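Side-chain contact in GDP-6-deoxy-D-mannose reductase (Pseudomonas aeruginosa, PDB 6X3B), which probably reduces the 4-keto sugar of GDP-4-dehydro-6-deoxy-D-mannose with NADPH to make GDP-D-rhamnose for the O-antigen of lipopolysaccharide: residues N106-L111 / L163-T168. Residues are numbered along the deposited sequence; the frame is centred on the assembly and turned at random.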
ATOM      1  N   ASN A 106      -7.831   5.682 -12.127  1.00 21.29           N
ATOM      2  CA  ASN A 106      -8.566   6.209 -13.270  1.00 17.75           C
ATOM      3  C   ASN A 106      -7.988   5.681 -14.574  1.00 17.77           C
ATOM      4  O   ASN A 106      -8.736   5.307 -15.486  1.00 20.42           O
ATOM      5  CB  ASN A 106      -8.563   7.744 -13.263  1.00 18.76           C
ATOM      6  CG  ASN A 106      -9.378   8.317 -12.132  1.00 27.11           C
ATOM      7  OD1 ASN A 106     -10.294   7.664 -11.619  1.00 22.21           O
ATOM      8  ND2 ASN A 106      -9.060   9.552 -11.736  1.00 20.52           N
ATOM      9  N   LEU A 107      -6.660   5.648 -14.687  1.00 19.45           N
ATOM     10  CA  LEU A 107      -6.037   5.081 -15.884  1.00 19.26           C
ATOM     11  C   LEU A 107      -6.439   3.620 -16.086  1.00 18.41           C
ATOM     12  O   LEU A 107      -6.793   3.205 -17.194  1.00 18.79           O
ATOM     13  CB  LEU A 107      -4.524   5.206 -15.778  1.00 17.83           C
ATOM     14  CG  LEU A 107      -3.718   4.505 -16.864  1.00 16.90           C
ATOM     15  CD1 LEU A 107      -3.993   5.170 -18.219  1.00 19.73           C
ATOM     16  CD2 LEU A 107      -2.251   4.606 -16.471  1.00 14.38           C
ATOM     17  N   LEU A 108      -6.361   2.813 -15.024  1.00 14.19           N
ATOM     18  CA  LEU A 108      -6.719   1.401 -15.145  1.00 15.76           C
ATOM     19  C   LEU A 108      -8.161   1.239 -15.614  1.00 17.97           C
ATOM     20  O   LEU A 108      -8.441   0.464 -16.535  1.00 17.61           O
ATOM     21  CB  LEU A 108      -6.495   0.711 -13.795  1.00 15.58           C
ATOM     22  CG  LEU A 108      -5.017   0.577 -13.394  1.00 17.36           C
ATOM     23  CD1 LEU A 108      -4.899   0.182 -11.901  1.00 17.34           C
ATOM     24  CD2 LEU A 108      -4.316  -0.467 -14.287  1.00 20.63           C
ATOM     25  N   GLN A 109      -9.085   2.020 -15.037  1.00 20.06           N
ATOM     26  CA  GLN A 109     -10.491   1.909 -15.422  1.00 16.82           C
ATOM     27  C   GLN A 109     -10.727   2.358 -16.861  1.00 22.77           C
ATOM     28  O   GLN A 109     -11.550   1.759 -17.576  1.00 20.29           O
ATOM     29  CB  GLN A 109     -11.357   2.717 -14.460  1.00 17.67           C
ATOM     30  CG  GLN A 109     -11.274   2.160 -13.061  1.00 23.46           C
ATOM     31  CD  GLN A 109     -12.275   2.774 -12.148  1.00 33.14           C
ATOM     32  OE1 GLN A 109     -12.344   4.013 -12.021  1.00 35.99           O
ATOM     33  NE2 GLN A 109     -13.049   1.929 -11.472  1.00 32.24           N
ATOM     34  N   ALA A 110     -10.067   3.441 -17.287  1.00 20.23           N
ATOM     35  CA  ALA A 110     -10.189   3.887 -18.670  1.00 18.98           C
ATOM     36  C   ALA A 110      -9.677   2.819 -19.640  1.00 23.21           C
ATOM     37  O   ALA A 110     -10.314   2.535 -20.665  1.00 22.30           O
ATOM     38  CB  ALA A 110      -9.430   5.203 -18.869  1.00 19.75           C
ATOM     39  N   LEU A 111      -8.512   2.233 -19.340  1.00 21.19           N
ATOM     40  CA  LEU A 111      -7.989   1.136 -20.154  1.00 20.91           C
ATOM     41  C   LEU A 111      -8.975  -0.025 -20.195  1.00 21.21           C
ATOM     42  O   LEU A 111      -9.244  -0.600 -21.264  1.00 21.21           O
ATOM     43  CB  LEU A 111      -6.633   0.675 -19.603  1.00 18.59           C
ATOM     44  CG  LEU A 111      -5.425   1.580 -19.905  1.00 19.62           C
ATOM     45  CD1 LEU A 111      -4.241   1.291 -18.991  1.00 15.30           C
ATOM     46  CD2 LEU A 111      -4.999   1.463 -21.372  1.00 18.79           C
ATOM     47  N   LEU A 163      -1.326  -4.568  -8.838  1.00 19.07           N
ATOM     48  CA  LEU A 163      -1.233  -6.017  -8.735  1.00 20.75           C
ATOM     49  C   LEU A 163      -2.582  -6.637  -8.429  1.00 20.99           C
ATOM     50  O   LEU A 163      -2.872  -7.745  -8.904  1.00 20.27           O
ATOM     51  CB  LEU A 163      -0.207  -6.404  -7.674  1.00 18.96           C
ATOM     52  CG  LEU A 163       1.240  -6.071  -8.030  1.00 18.06           C
ATOM     53  CD1 LEU A 163       2.129  -6.156  -6.806  1.00 20.18           C
ATOM     54  CD2 LEU A 163       1.753  -6.986  -9.167  1.00 19.78           C
ATOM     55  N   GLN A 164      -3.418  -5.941  -7.653  1.00 17.79           N
ATOM     56  CA  GLN A 164      -4.788  -6.397  -7.432  1.00 17.34           C
ATOM     57  C   GLN A 164      -5.571  -6.430  -8.734  1.00 19.55           C
ATOM     58  O   GLN A 164      -6.343  -7.372  -8.975  1.00 19.73           O
ATOM     59  CB  GLN A 164      -5.495  -5.502  -6.414  1.00 21.51           C
ATOM     60  CG  GLN A 164      -6.939  -5.887  -6.106  1.00 18.12           C
ATOM     61  CD  GLN A 164      -7.956  -4.992  -6.795  1.00 18.31           C
ATOM     62  OE1 GLN A 164      -8.773  -5.461  -7.600  1.00 25.25           O
ATOM     63  NE2 GLN A 164      -7.901  -3.698  -6.503  1.00 18.99           N
ATOM     64  N   TRP A 165      -5.365  -5.424  -9.598  1.00 17.96           N
ATOM     65  CA  TRP A 165      -6.004  -5.423 -10.908  1.00 16.46           C
ATOM     66  C   TRP A 165      -5.548  -6.609 -11.740  1.00 22.41           C
ATOM     67  O   TRP A 165      -6.339  -7.197 -12.486  1.00 24.01           O
ATOM     68  CB  TRP A 165      -5.717  -4.111 -11.649  1.00 17.29           C
ATOM     69  CG  TRP A 165      -6.785  -3.174 -11.351  1.00 19.57           C
ATOM     70  CD1 TRP A 165      -7.094  -2.655 -10.114  1.00 21.66           C
ATOM     71  CD2 TRP A 165      -7.775  -2.690 -12.253  1.00 19.67           C
ATOM     72  NE1 TRP A 165      -8.202  -1.843 -10.209  1.00 23.87           N
ATOM     73  CE2 TRP A 165      -8.643  -1.852 -11.511  1.00 19.59           C
ATOM     74  CE3 TRP A 165      -8.009  -2.866 -13.627  1.00 18.86           C
ATOM     75  CZ2 TRP A 165      -9.718  -1.185 -12.099  1.00 23.02           C
ATOM     76  CZ3 TRP A 165      -9.081  -2.212 -14.208  1.00 18.89           C
ATOM     77  CH2 TRP A 165      -9.924  -1.390 -13.453  1.00 20.86           C
ATOM     78  N   GLY A 166      -4.271  -6.967 -11.640  1.00 18.59           N
ATOM     79  CA  GLY A 166      -3.799  -8.125 -12.373  1.00 20.59           C
ATOM     80  C   GLY A 166      -4.468  -9.400 -11.902  1.00 25.65           C
ATOM     81  O   GLY A 166      -4.798 -10.273 -12.704  1.00 24.37           O
ATOM     82  N   ILE A 167      -4.678  -9.519 -10.591  1.00 21.53           N
ATOM     83  CA  ILE A 167      -5.388 -10.668 -10.042  1.00 21.64           C
ATOM     84  C   ILE A 167      -6.841 -10.659 -10.485  1.00 22.36           C
ATOM     85  O   ILE A 167      -7.355 -11.669 -10.969  1.00 24.63           O
ATOM     86  CB  ILE A 167      -5.271 -10.685  -8.506  1.00 22.07           C
ATOM     87  CG1 ILE A 167      -3.832 -10.968  -8.094  1.00 21.12           C
ATOM     88  CG2 ILE A 167      -6.271 -11.698  -7.879  1.00 27.06           C
ATOM     89  CD1 ILE A 167      -3.547 -10.665  -6.635  1.00 25.09           C
ATOM     90  N   THR A 168      -7.511  -9.504 -10.371  1.00 18.85           N
ATOM     91  CA  THR A 168      -8.951  -9.440 -10.628  1.00 21.84           C
ATOM     92  C   THR A 168      -9.261  -9.484 -12.121  1.00 29.92           C
ATOM     93  O   THR A 168     -10.225 -10.138 -12.545  1.00 25.00           O
ATOM     94  CB  THR A 168      -9.537  -8.164 -10.020  1.00 23.51           C
ATOM     95  OG1 THR A 168      -9.374  -8.210  -8.590  1.00 31.75           O
ATOM     96  CG2 THR A 168     -11.025  -8.070 -10.342  1.00 28.33           C
TER
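Where Trp165 packs on Leu108, its own helical turn is closed by a short backbone bond, Thr168 N to Gln164 O at 2.8 Å. Thr168 OG1 also lies near Gln164 O and Gln164 OE1, and its one proton could go to either. Across the two helices the contact is apolar, and no such bond joins the segments. Its centre is a CH-pi interaction. Leu108 CB sits over one face of the Trp165 indole, 3.7 Å from the centroid of the six-membered ring. It stands only 5° off the ring normal, so the approach is nearly straight down. Leu108 CG lies beside the backbone N and anti to the carbonyl carbon (chi1 -69°). The chain then runs back over the indole, and CD1 reaches the five-membered ring, 3.9 Å from Trp165 CG. Leu108 thus spans both rings. Its backbone joins in too, with Leu108 O 3.6 Å from Trp165 CZ3. The far end of the indole meets Gln109. Gln109 CG comes in obliquely, 3.8 Å from Trp165 CZ2. The amide beyond is turned 77° from the indole plane, so it does not stack on the ring. Leu105, Lys112 and Trp171 also touch Trp165. This contact joins two neighbouring helices of the Rossmann-type domain, about 14 Å from the bound NADPH at the Leu108 side chain. Gln109 also packs on Pro93 of the second subunit, and Gln164, Ile167 and Thr168 on Arg148 of that subunit, so the contact borders the dimer interface. Helix 93-114 leads into strand 119-123 and helix 150-169 into strand 172-182, which pair in parallel; Leu108 rests on Phe120 of the first strand.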